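Local coordinates for spore coat polysaccharide biosynthesis protein SpsE (Bacillus subtilis, PDB 1VLI) that probably acts as an N-acylneuraminate-9-phosphate synthase in the biosynthesis of the spore coat polysaccharide, at residues 369-373 / 374-378; 308-311 / 312-316; 96-100 / 101-105; 51-55 / 56-60; 289-292 / 293-297. All blocks are in the same frame, centred on the assembly; numbering follows the deposited sequence.

In the fold
Along the chain the order is contact 4, contact 3, contact 5, contact 2, contact 1. Contacts 4 and 3 lie in the NeuB family part, a TIM-type barrel of eight parallel strands, with their centres about 20 Å apart. Contact 4 closes helix 43-56 ahead of strand 60-63, and contact 3 leads into helix 103-112 ahead of strand 116-118. Contact 5 follows helix 266-285 and forms the single-turn helix 293-296. Contact 2, on the next short helix, 310-313, takes the chain to strand 317-320 of the SAF domain. Contact 1 comes late in that domain, about 49 Å from contact 4 between centres. All five are local turns or helix ends; contact 2 marks the passage from barrel to C-terminal domain.

Contact 1 of 5, residues 369-373 / 374-378; sequences TGIVW and DDILL
Trp373 and Leu377 lie side by side and point the same way in a tight turn near the end of the SAF (AFP-like) domain. The methyl CD1 of Leu377 sits 3.7 Å from Trp373 CE3, obliquely to the indole. Ile376 meets the same ring carbon through its longer branch, with CG1 3.8 Å from Trp373 CE3. That branch gets there because Ile376 CG1 stands between its own backbone N and carbonyl carbon (chi1 43°), and its terminal CD1 also approaches Ile371 CG2, at 4.2 Å. Under these side chains the backbone is gathered on one carbonyl: Trp373 O accepts from Ile376 N, which comes in above the carbonyl plane, and from Leu377 N, nearly in line with the C=O, each at 2.9 Å. One residue earlier, Val372 O takes the N-H of Asp375 at 3.2 Å. Farther out, Phe351 meets the Trp373 ring edge-to-face, while Ile371 packs on Ile318 and Thr320 of strand 317-320, tying the turn to the domain's small sheet. Asp375 is buried, and its charge is met chiefly by a salt bridge from OD1 to Arg363. Its other oxygen, OD2, turns back along the chain and takes a weak, bent hydrogen bond from Val372 N at 3.2 Å, with Val372 CG1 3.6 Å from that same oxygen.

Contact 2 of 5, residues 308-311 / 312-316; sequences GEIR and NFAYR
In Tyr315, CG stands opposite the carbonyl carbon and beside the backbone N (chi1 -69°), which folds the phenol back over the short helix 310-313 until one face lies against Arg311. In Phe313, CG is wedged between backbone N and carbonyl carbon (chi1 84°), and this ring swings back toward the start of the helix instead. Arg311 CA sits 3.5 Å from the centroid of the Tyr315 ring, close to the ring normal, a CH-pi contact, and Arg311 CB comes within 3.3 Å of Tyr315 CE2. The Phe313 ring touches Ile310 CG2 through CZ at 3.5 Å, while Gly308 O lies at its edge, 3.2 Å from CE2. Glu309 occupies the N-cap position, its carbonyl O receiving Asn312 N at 3.2 Å and, weakly, Phe313 N. At the other end Ile310 O accepts both Ala314 N, at 2.6 Å, and Tyr315 N, at 3.1 Å, which closes the helix as the chain leaves for strand 317-320. Beyond these residues Tyr315 OH is hydrogen-bonded to Ala166 O, and Arg311 NH2 makes a salt bridge to Asp172. A leucine in place of Tyr315 would probably leave Ala166 O without this hydroxyl partner and Arg311 CA without a ring face to rest on. With an aromatic face on the backbone and a hydroxyl bonded to Ala166, the tyrosine joins the helix end to the loop containing Ala166 by both apolar and polar means.

Contact 3 of 5, residues 96-100 / 101-105; sequences MEMPA and EWILP
Pro99 and Trp102 are joined first through the backbone, as the chain bends from an extended run into a turn: Trp102 N gives a fairly straight hydrogen bond to Pro99 O at 2.8 Å, and Ile103 N a weak one to Ala100 O at 3.4 Å. The same bend brings the indole over the proline. Pro99 CD sits over one face of the five-membered ring, 3.7 Å from its centroid, a CH-pi contact. Selenomethionine Met98 approaches the six-membered ring instead, with CB 3.5 Å from Trp102 CE3 and the selenium at the ring edge, 5.0 Å from the centroid, a Met-aromatic contact. This turn opens helix 103-112 of the TIM-type barrel, which runs on toward strand 116-118. Outside the turn, His39 meets the indole edge-to-face and also touches Met98. Replacing Trp102 by an alanine is likely to strip Pro99 CD of its aromatic cover and open a gap beside Met98 and His39. Met98 bends at its last torsion (chi3 -74°), carrying CE to within 3.7 Å of Ile103 CD1; the CE of selenomethionine Met96 approaches Ile103 at CG1, 4.2 Å away.

Contact 4 of 5, residues 51-55 / 56-60; sequences DAAAE and AGADA
Ala53 and Ala58 are linked where helix 43-56 ends, through a hydrogen bond from Ala58 N to Ala53 O at 3.1 Å, while Gly57 N reaches Ala54 O at 2.9 Å and Ala56 N bonds to Ala52 O, also at 2.9 Å, in the regular helical manner. Small side chains fill the bend. Ala58 CB points back at the helix and lies 3.4 Å from Ala53 O, with the two beta carbons, Ala53 CB and Ala58 CB, 4.5 Å apart. Ala56 CB rests 3.2 Å from Ala52 O. The pattern is a Schellman motif: the bond from Ala58 N spans the turn, and Gly57 takes the positive phi (81°) that reverses the chain, a conformation glycine adopts readily. In the barrel this is the exit of a beta-alpha-beta crossover, where strand 30-36, helix 43-56 and strand 60-63 follow in order and the two strands lie next to each other in the sheet. Ala53 and Ala58 both touch Ala33 of strand 30-36, so the two methyls face the sheet together, whereas Ala56 packs on Leu269 and Lys270 of helix 266-285. Just past the turn, the buried carboxylate of Asp59 forms salt bridges with Lys21 and Arg277.

Contact 5 of 5, residues 289-292 / 293-297; sequences KPVS and EKLLG
Val291 CG1 packs against two leucines of the next turn, lying 3.8 Å from Leu296 CD2 and 3.8 Å from Leu295 CB. The methyl faces them because it stands opposite its own backbone N (chi1 166°). The side chain of Val291 crosses Leu295 at about a right angle and Leu296 obliquely, and the one branch CG1 touches both. Leu296 also folds back over the backbone, its CD1 coming within 3.4 Å of Val291 O. Between these apolar groups in sequence sits Ser292, whose OG accepts a hydrogen bond from Leu295 N at 3.2 Å. To do this the hydroxyl oxygen lies between its backbone N and carbonyl carbon (chi1 78°), turned toward the first turn of the helix. Leu295 CG is 3.5 Å from Ser292 OG, close beside the bond. Ser292 O receives Leu296 N at 2.9 Å, a bond that closes the first turn of helix 293-296. On the barrel side, Val291 and Leu295 both touch Ala236 of helix 232-239, Val291 and Leu296 touch Leu240, and Leu296 O is hydrogen-bonded to Ser207 OG. A serine N-cap bonded to the third residue of its helix, flanked by an apolar pair formed by the residue before the cap and the fourth in the helix, is the N-cap with hydrophobic staple that commonly starts an alpha-helix.

Contact 1 of 5, residues 369-373 / 374-378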
# COMPACT_ATOMS: atom_id res chain seq x y z
N THR A 369 -6.20 22.15 -10.66
CA THR A 369 -5.43 22.96 -9.74
C THR A 369 -5.74 22.47 -8.34
O THR A 369 -6.90 22.16 -8.02
CB THR A 369 -5.84 24.42 -9.93
OG1 THR A 369 -5.82 24.70 -11.33
CG2 THR A 369 -4.78 25.38 -9.35
N GLY A 370 -4.71 22.36 -7.51
CA GLY A 370 -4.95 22.01 -6.14
C GLY A 370 -5.61 23.15 -5.40
O GLY A 370 -5.18 24.32 -5.50
N ILE A 371 -6.65 22.80 -4.63
CA ILE A 371 -7.37 23.72 -3.77
C ILE A 371 -6.47 24.26 -2.68
O ILE A 371 -5.63 23.57 -2.16
CB ILE A 371 -8.57 23.03 -3.11
CG1 ILE A 371 -9.50 22.46 -4.17
CG2 ILE A 371 -9.37 24.04 -2.26
CD1 ILE A 371 -10.21 23.50 -4.93
N VAL A 372 -6.73 25.49 -2.31
CA VAL A 372 -5.89 26.30 -1.49
C VAL A 372 -6.88 27.10 -0.61
O VAL A 372 -8.07 27.14 -0.91
CB VAL A 372 -5.06 27.18 -2.46
CG1 VAL A 372 -5.46 28.63 -2.42
CG2 VAL A 372 -3.55 26.91 -2.35
N TRP A 373 -6.41 27.70 0.49
CA TRP A 373 -7.33 28.33 1.44
C TRP A 373 -7.98 29.56 0.87
O TRP A 373 -9.15 29.86 1.14
CB TRP A 373 -6.63 28.67 2.75
CG TRP A 373 -6.46 27.48 3.62
CD1 TRP A 373 -5.29 26.85 3.93
CD2 TRP A 373 -7.51 26.72 4.26
NE1 TRP A 373 -5.54 25.75 4.73
CE2 TRP A 373 -6.89 25.65 4.95
CE3 TRP A 373 -8.91 26.84 4.31
CZ2 TRP A 373 -7.63 24.73 5.70
CZ3 TRP A 373 -9.64 25.89 5.04
CH2 TRP A 373 -8.99 24.86 5.72
N ASP A 374 -7.23 30.28 0.04
CA ASP A 374 -7.73 31.48 -0.57
C ASP A 374 -8.91 31.25 -1.50
O ASP A 374 -9.59 32.20 -1.87
CB ASP A 374 -6.61 32.17 -1.30
CG ASP A 374 -5.74 33.02 -0.38
OD1 ASP A 374 -6.02 33.12 0.84
OD2 ASP A 374 -4.75 33.63 -0.81
N ASP A 375 -9.14 29.99 -1.89
CA ASP A 375 -10.25 29.64 -2.76
C ASP A 375 -11.52 29.54 -1.95
O ASP A 375 -12.60 29.60 -2.51
CB ASP A 375 -9.99 28.28 -3.47
CG ASP A 375 -8.76 28.31 -4.41
OD1 ASP A 375 -8.49 29.41 -4.95
OD2 ASP A 375 -8.02 27.31 -4.66
N ILE A 376 -11.40 29.37 -0.63
CA ILE A 376 -12.57 29.14 0.24
C ILE A 376 -12.83 30.18 1.32
O ILE A 376 -13.95 30.27 1.82
CB ILE A 376 -12.59 27.71 0.85
CG1 ILE A 376 -11.23 27.29 1.34
CG2 ILE A 376 -13.01 26.66 -0.19
CD1 ILE A 376 -11.00 25.83 1.14
N LEU A 377 -11.81 30.98 1.65
CA LEU A 377 -11.91 31.98 2.71
C LEU A 377 -12.11 33.41 2.21
O LEU A 377 -11.39 33.91 1.32
CB LEU A 377 -10.72 31.88 3.67
CG LEU A 377 -10.65 30.54 4.42
CD1 LEU A 377 -9.32 30.42 5.15
CD2 LEU A 377 -11.84 30.34 5.38
N LEU A 378 -13.12 34.06 2.78
CA LEU A 378 -13.55 35.37 2.32
C LEU A 378 -12.55 36.41 2.82
O LEU A 378 -12.24 36.43 4.00
CB LEU A 378 -14.96 35.68 2.83
CG LEU A 378 -15.66 36.87 2.16
CD1 LEU A 378 -16.57 36.33 1.08
CD2 LEU A 378 -16.45 37.72 3.17

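Contact 2 of 5, residues 308-311 / 312-316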
# COMPACT_ATOMS: atom_id res chain seq x y z
N GLY A 308 12.79 12.23 0.34
CA GLY A 308 12.78 13.70 0.36
C GLY A 308 11.42 14.39 0.34
O GLY A 308 10.99 14.88 -0.72
N GLU A 309 10.77 14.46 1.50
CA GLU A 309 9.42 15.08 1.72
C GLU A 309 8.35 14.78 0.65
O GLU A 309 7.75 15.69 0.06
CB GLU A 309 9.52 16.58 2.05
CG GLU A 309 9.99 17.46 0.90
CD GLU A 309 10.20 18.89 1.33
OE1 GLU A 309 10.88 19.11 2.36
OE2 GLU A 309 9.70 19.79 0.62
N ILE A 310 8.12 13.48 0.44
CA ILE A 310 7.08 13.00 -0.46
C ILE A 310 5.70 13.22 0.14
O ILE A 310 4.69 13.26 -0.56
CB ILE A 310 7.31 11.50 -0.81
CG1 ILE A 310 7.74 10.70 0.43
CG2 ILE A 310 8.35 11.36 -1.93
CD1 ILE A 310 7.65 9.19 0.22
N ARG A 311 5.67 13.38 1.46
CA ARG A 311 4.44 13.74 2.17
C ARG A 311 3.87 15.11 1.76
O ARG A 311 2.67 15.36 1.89
CB ARG A 311 4.61 13.61 3.70
CG ARG A 311 5.80 14.35 4.32
CD ARG A 311 5.91 14.14 5.82
NE ARG A 311 4.60 14.20 6.49
CZ ARG A 311 4.00 15.32 6.89
NH1 ARG A 311 4.57 16.50 6.69
NH2 ARG A 311 2.82 15.25 7.49
N ASN A 312 4.74 15.97 1.24
CA ASN A 312 4.33 17.28 0.72
C ASN A 312 3.97 17.26 -0.77
O ASN A 312 2.95 17.83 -1.16
CB ASN A 312 5.41 18.35 1.01
CG ASN A 312 5.63 18.62 2.52
OD1 ASN A 312 6.77 18.62 3.01
ND2 ASN A 312 4.54 18.85 3.25
N PHE A 313 4.81 16.62 -1.59
CA PHE A 313 4.66 16.61 -3.05
C PHE A 313 4.08 15.32 -3.67
O PHE A 313 3.80 15.30 -4.87
CB PHE A 313 5.97 17.03 -3.77
CG PHE A 313 6.99 15.90 -3.97
CD1 PHE A 313 6.90 15.04 -5.08
CD2 PHE A 313 8.05 15.72 -3.07
CE1 PHE A 313 7.84 13.99 -5.27
CE2 PHE A 313 9.00 14.67 -3.26
CZ PHE A 313 8.89 13.81 -4.36
N ALA A 314 3.91 14.25 -2.87
CA ALA A 314 3.46 12.96 -3.42
C ALA A 314 2.19 12.31 -2.82
O ALA A 314 1.52 11.52 -3.52
CB ALA A 314 4.61 11.94 -3.48
N TYR A 315 1.86 12.62 -1.55
CA TYR A 315 0.57 12.23 -0.98
C TYR A 315 -0.58 12.91 -1.71
O TYR A 315 -0.35 13.82 -2.50
CB TYR A 315 0.48 12.60 0.48
CG TYR A 315 1.37 11.79 1.36
CD1 TYR A 315 2.12 10.73 0.83
CD2 TYR A 315 1.45 12.05 2.72
CE1 TYR A 315 2.97 9.97 1.64
CE2 TYR A 315 2.31 11.27 3.56
CZ TYR A 315 3.06 10.25 3.00
OH TYR A 315 3.87 9.48 3.77
N ARG A 316 -1.81 12.49 -1.43
CA ARG A 316 -2.96 13.07 -2.12
C ARG A 316 -3.34 14.46 -1.58
O ARG A 316 -2.95 14.83 -0.46
CB ARG A 316 -4.17 12.13 -2.06
CG ARG A 316 -3.91 10.73 -2.63
CD ARG A 316 -5.07 10.18 -3.45
NE ARG A 316 -4.68 9.00 -4.20
CZ ARG A 316 -5.40 8.43 -5.18
NH1 ARG A 316 -6.57 8.93 -5.56
NH2 ARG A 316 -4.93 7.39 -5.80

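Contact 3 of 5, residues 96-100 / 101-105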
# COMPACT_ATOMS: atom_id res chain seq x y z
N MSE A 96 -7.64 -0.99 -16.13
CA MSE A 96 -7.09 -2.03 -15.31
C MSE A 96 -5.77 -2.53 -15.82
O MSE A 96 -5.51 -2.42 -17.00
CB MSE A 96 -8.07 -3.15 -15.25
CG MSE A 96 -9.07 -2.89 -14.17
SE MSE A 96 -10.39 -4.24 -14.24
CE MSE A 96 -9.14 -5.91 -13.87
N GLU A 97 -4.92 -3.06 -14.95
CA GLU A 97 -3.61 -3.52 -15.37
C GLU A 97 -3.64 -4.82 -16.12
O GLU A 97 -2.97 -4.91 -17.14
CB GLU A 97 -2.60 -3.61 -14.22
CG GLU A 97 -1.64 -2.42 -14.16
CD GLU A 97 -0.62 -2.41 -15.29
OE1 GLU A 97 -0.24 -3.52 -15.74
OE2 GLU A 97 -0.20 -1.31 -15.71
N MSE A 98 -4.35 -5.82 -15.63
CA MSE A 98 -4.42 -7.11 -16.32
C MSE A 98 -5.79 -7.25 -16.98
O MSE A 98 -6.75 -6.66 -16.49
CB MSE A 98 -4.24 -8.26 -15.34
CG MSE A 98 -2.96 -8.22 -14.55
SE MSE A 98 -2.99 -9.54 -13.08
CE MSE A 98 -4.27 -8.57 -11.84
N PRO A 99 -5.89 -8.02 -18.07
CA PRO A 99 -7.20 -8.27 -18.70
C PRO A 99 -8.22 -8.87 -17.72
O PRO A 99 -7.91 -9.81 -17.00
CB PRO A 99 -6.88 -9.27 -19.81
CG PRO A 99 -5.45 -8.99 -20.13
CD PRO A 99 -4.80 -8.70 -18.79
N ALA A 100 -9.43 -8.30 -17.71
CA ALA A 100 -10.49 -8.75 -16.83
C ALA A 100 -10.76 -10.26 -16.89
O ALA A 100 -11.19 -10.86 -15.89
CB ALA A 100 -11.76 -7.97 -17.11
N GLU A 101 -10.50 -10.89 -18.04
CA GLU A 101 -10.74 -12.33 -18.16
C GLU A 101 -9.71 -13.18 -17.45
O GLU A 101 -9.88 -14.41 -17.37
CB GLU A 101 -10.93 -12.79 -19.62
CG GLU A 101 -9.74 -12.61 -20.56
CD GLU A 101 -9.71 -11.26 -21.29
OE1 GLU A 101 -10.49 -10.31 -20.95
OE2 GLU A 101 -8.87 -11.16 -22.22
N TRP A 102 -8.66 -12.54 -16.94
CA TRP A 102 -7.63 -13.25 -16.17
C TRP A 102 -8.07 -13.55 -14.74
O TRP A 102 -7.67 -14.56 -14.19
CB TRP A 102 -6.36 -12.41 -16.06
CG TRP A 102 -5.47 -12.39 -17.25
CD1 TRP A 102 -5.79 -12.73 -18.55
CD2 TRP A 102 -4.10 -11.96 -17.28
NE1 TRP A 102 -4.70 -12.55 -19.37
CE2 TRP A 102 -3.65 -12.08 -18.61
CE3 TRP A 102 -3.22 -11.48 -16.31
CZ2 TRP A 102 -2.34 -11.73 -18.99
CZ3 TRP A 102 -1.93 -11.15 -16.69
CH2 TRP A 102 -1.50 -11.27 -18.01
N ILE A 103 -8.90 -12.68 -14.18
CA ILE A 103 -9.10 -12.56 -12.74
C ILE A 103 -9.68 -13.79 -12.03
O ILE A 103 -9.09 -14.28 -11.06
CB ILE A 103 -9.89 -11.26 -12.42
CG1 ILE A 103 -9.17 -10.02 -13.00
CG2 ILE A 103 -10.11 -11.10 -10.92
CD1 ILE A 103 -7.74 -9.73 -12.42
N LEU A 104 -10.81 -14.30 -12.50
CA LEU A 104 -11.37 -15.55 -11.92
C LEU A 104 -10.39 -16.73 -12.00
O LEU A 104 -10.12 -17.36 -10.96
CB LEU A 104 -12.76 -15.89 -12.50
CG LEU A 104 -13.82 -14.79 -12.23
CD1 LEU A 104 -15.24 -15.22 -12.60
CD2 LEU A 104 -13.79 -14.28 -10.78
N PRO A 105 -9.83 -17.01 -13.19
CA PRO A 105 -8.73 -17.99 -13.31
C PRO A 105 -7.56 -17.76 -12.34
O PRO A 105 -7.15 -18.71 -11.68
CB PRO A 105 -8.27 -17.83 -14.76
CG PRO A 105 -9.49 -17.36 -15.47
CD PRO A 105 -10.20 -16.45 -14.51

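Contact 4 of 5, residues 51-55 / 56-60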
# COMPACT_ATOMS: atom_id res chain seq x y z
N ASP A 51 3.11 -19.97 -9.03
CA ASP A 51 3.88 -21.21 -8.73
C ASP A 51 5.09 -20.93 -7.88
O ASP A 51 5.33 -21.63 -6.89
CB ASP A 51 4.40 -21.90 -10.00
CG ASP A 51 3.31 -22.62 -10.79
OD1 ASP A 51 2.38 -23.20 -10.19
OD2 ASP A 51 3.33 -22.67 -12.04
N ALA A 52 5.87 -19.94 -8.29
CA ALA A 52 7.12 -19.59 -7.61
C ALA A 52 6.87 -19.18 -6.15
O ALA A 52 7.60 -19.60 -5.25
CB ALA A 52 7.83 -18.48 -8.36
N ALA A 53 5.83 -18.37 -5.94
CA ALA A 53 5.40 -17.94 -4.61
C ALA A 53 5.02 -19.12 -3.72
O ALA A 53 5.42 -19.18 -2.56
CB ALA A 53 4.23 -16.98 -4.73
N ALA A 54 4.22 -20.03 -4.29
CA ALA A 54 3.78 -21.24 -3.62
C ALA A 54 4.95 -22.14 -3.26
O ALA A 54 5.04 -22.60 -2.12
CB ALA A 54 2.77 -22.03 -4.54
N GLU A 55 5.82 -22.42 -4.23
CA GLU A 55 6.96 -23.34 -4.03
C GLU A 55 7.90 -22.74 -2.98
O GLU A 55 8.48 -23.46 -2.15
CB GLU A 55 7.72 -23.61 -5.35
CG GLU A 55 6.96 -24.48 -6.36
CD GLU A 55 7.27 -24.16 -7.84
OE1 GLU A 55 8.28 -23.44 -8.10
OE2 GLU A 55 6.49 -24.61 -8.74
N ALA A 56 8.02 -21.41 -2.99
CA ALA A 56 8.79 -20.70 -1.97
C ALA A 56 8.19 -20.76 -0.54
O ALA A 56 8.90 -20.49 0.44
CB ALA A 56 9.01 -19.27 -2.39
N GLY A 57 6.90 -21.08 -0.43
CA GLY A 57 6.23 -21.13 0.88
C GLY A 57 5.77 -19.75 1.40
O GLY A 57 5.68 -19.53 2.61
N ALA A 58 5.51 -18.82 0.48
CA ALA A 58 4.86 -17.57 0.81
C ALA A 58 3.39 -17.78 1.18
O ALA A 58 2.78 -18.80 0.82
CB ALA A 58 5.00 -16.62 -0.35
N ASP A 59 2.81 -16.83 1.90
CA ASP A 59 1.43 -16.92 2.36
C ASP A 59 0.47 -16.32 1.36
O ASP A 59 -0.69 -16.73 1.26
CB ASP A 59 1.28 -16.16 3.68
CG ASP A 59 1.90 -16.91 4.81
OD1 ASP A 59 1.43 -18.05 5.06
OD2 ASP A 59 2.88 -16.47 5.48
N ALA A 60 0.96 -15.32 0.65
CA ALA A 60 0.13 -14.46 -0.16
C ALA A 60 0.91 -14.14 -1.41
O ALA A 60 2.15 -14.16 -1.39
CB ALA A 60 -0.20 -13.14 0.60

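Contact 5 of 5, residues 289-292 / 293-297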
# COMPACT_ATOMS: atom_id res chain seq x y z
N LYS A 289 20.47 -12.66 18.74
CA LYS A 289 20.88 -12.00 17.47
C LYS A 289 20.61 -10.50 17.31
O LYS A 289 19.49 -10.10 16.93
CB LYS A 289 20.43 -12.79 16.24
CG LYS A 289 21.59 -13.38 15.41
CD LYS A 289 20.96 -13.95 14.08
CE LYS A 289 22.04 -14.77 13.31
NZ LYS A 289 21.95 -16.34 13.63
N PRO A 290 21.64 -9.68 17.56
CA PRO A 290 21.51 -8.21 17.46
C PRO A 290 21.32 -7.78 16.01
O PRO A 290 21.48 -8.59 15.09
CB PRO A 290 22.87 -7.70 17.98
CG PRO A 290 23.46 -8.85 18.69
CD PRO A 290 23.01 -10.06 17.92
N VAL A 291 20.97 -6.51 15.79
CA VAL A 291 20.81 -5.97 14.43
C VAL A 291 21.79 -4.80 14.29
O VAL A 291 21.89 -4.00 15.20
CB VAL A 291 19.36 -5.49 14.17
CG1 VAL A 291 19.28 -4.63 12.91
CG2 VAL A 291 18.42 -6.68 14.11
N SER A 292 22.49 -4.71 13.15
CA SER A 292 23.52 -3.70 12.91
C SER A 292 23.05 -2.24 13.04
O SER A 292 21.87 -1.92 12.84
CB SER A 292 24.21 -3.93 11.56
OG SER A 292 23.43 -3.48 10.46
N GLU A 293 23.99 -1.35 13.39
CA GLU A 293 23.76 0.09 13.41
C GLU A 293 23.22 0.58 12.07
O GLU A 293 22.44 1.54 12.03
CB GLU A 293 25.07 0.80 13.63
CG GLU A 293 24.92 2.13 14.33
CD GLU A 293 24.67 1.93 15.81
OE1 GLU A 293 23.49 1.67 16.18
OE2 GLU A 293 25.65 2.03 16.59
N LYS A 294 23.67 -0.09 11.00
CA LYS A 294 23.43 0.32 9.63
C LYS A 294 21.97 0.04 9.32
O LYS A 294 21.31 0.87 8.72
CB LYS A 294 24.39 -0.41 8.67
CG LYS A 294 24.18 -0.09 7.16
CD LYS A 294 25.42 -0.32 6.26
CE LYS A 294 25.77 -1.82 6.04
NZ LYS A 294 24.85 -2.59 5.13
N LEU A 295 21.47 -1.11 9.76
CA LEU A 295 20.06 -1.45 9.55
C LEU A 295 19.12 -0.76 10.52
O LEU A 295 17.99 -0.41 10.15
CB LEU A 295 19.84 -2.96 9.57
CG LEU A 295 20.52 -3.76 8.46
CD1 LEU A 295 20.52 -5.23 8.82
CD2 LEU A 295 19.87 -3.51 7.09
N LEU A 296 19.56 -0.52 11.77
CA LEU A 296 18.67 0.13 12.73
C LEU A 296 18.28 1.55 12.31
O LEU A 296 17.09 1.91 12.33
CB LEU A 296 19.21 0.06 14.16
CG LEU A 296 19.11 -1.34 14.80
CD1 LEU A 296 19.81 -1.42 16.15
CD2 LEU A 296 17.67 -1.89 14.91
N GLY A 297 19.26 2.31 11.85
CA GLY A 297 19.05 3.73 11.58
C GLY A 297 18.41 4.47 12.75
O GLY A 297 18.72 4.22 13.92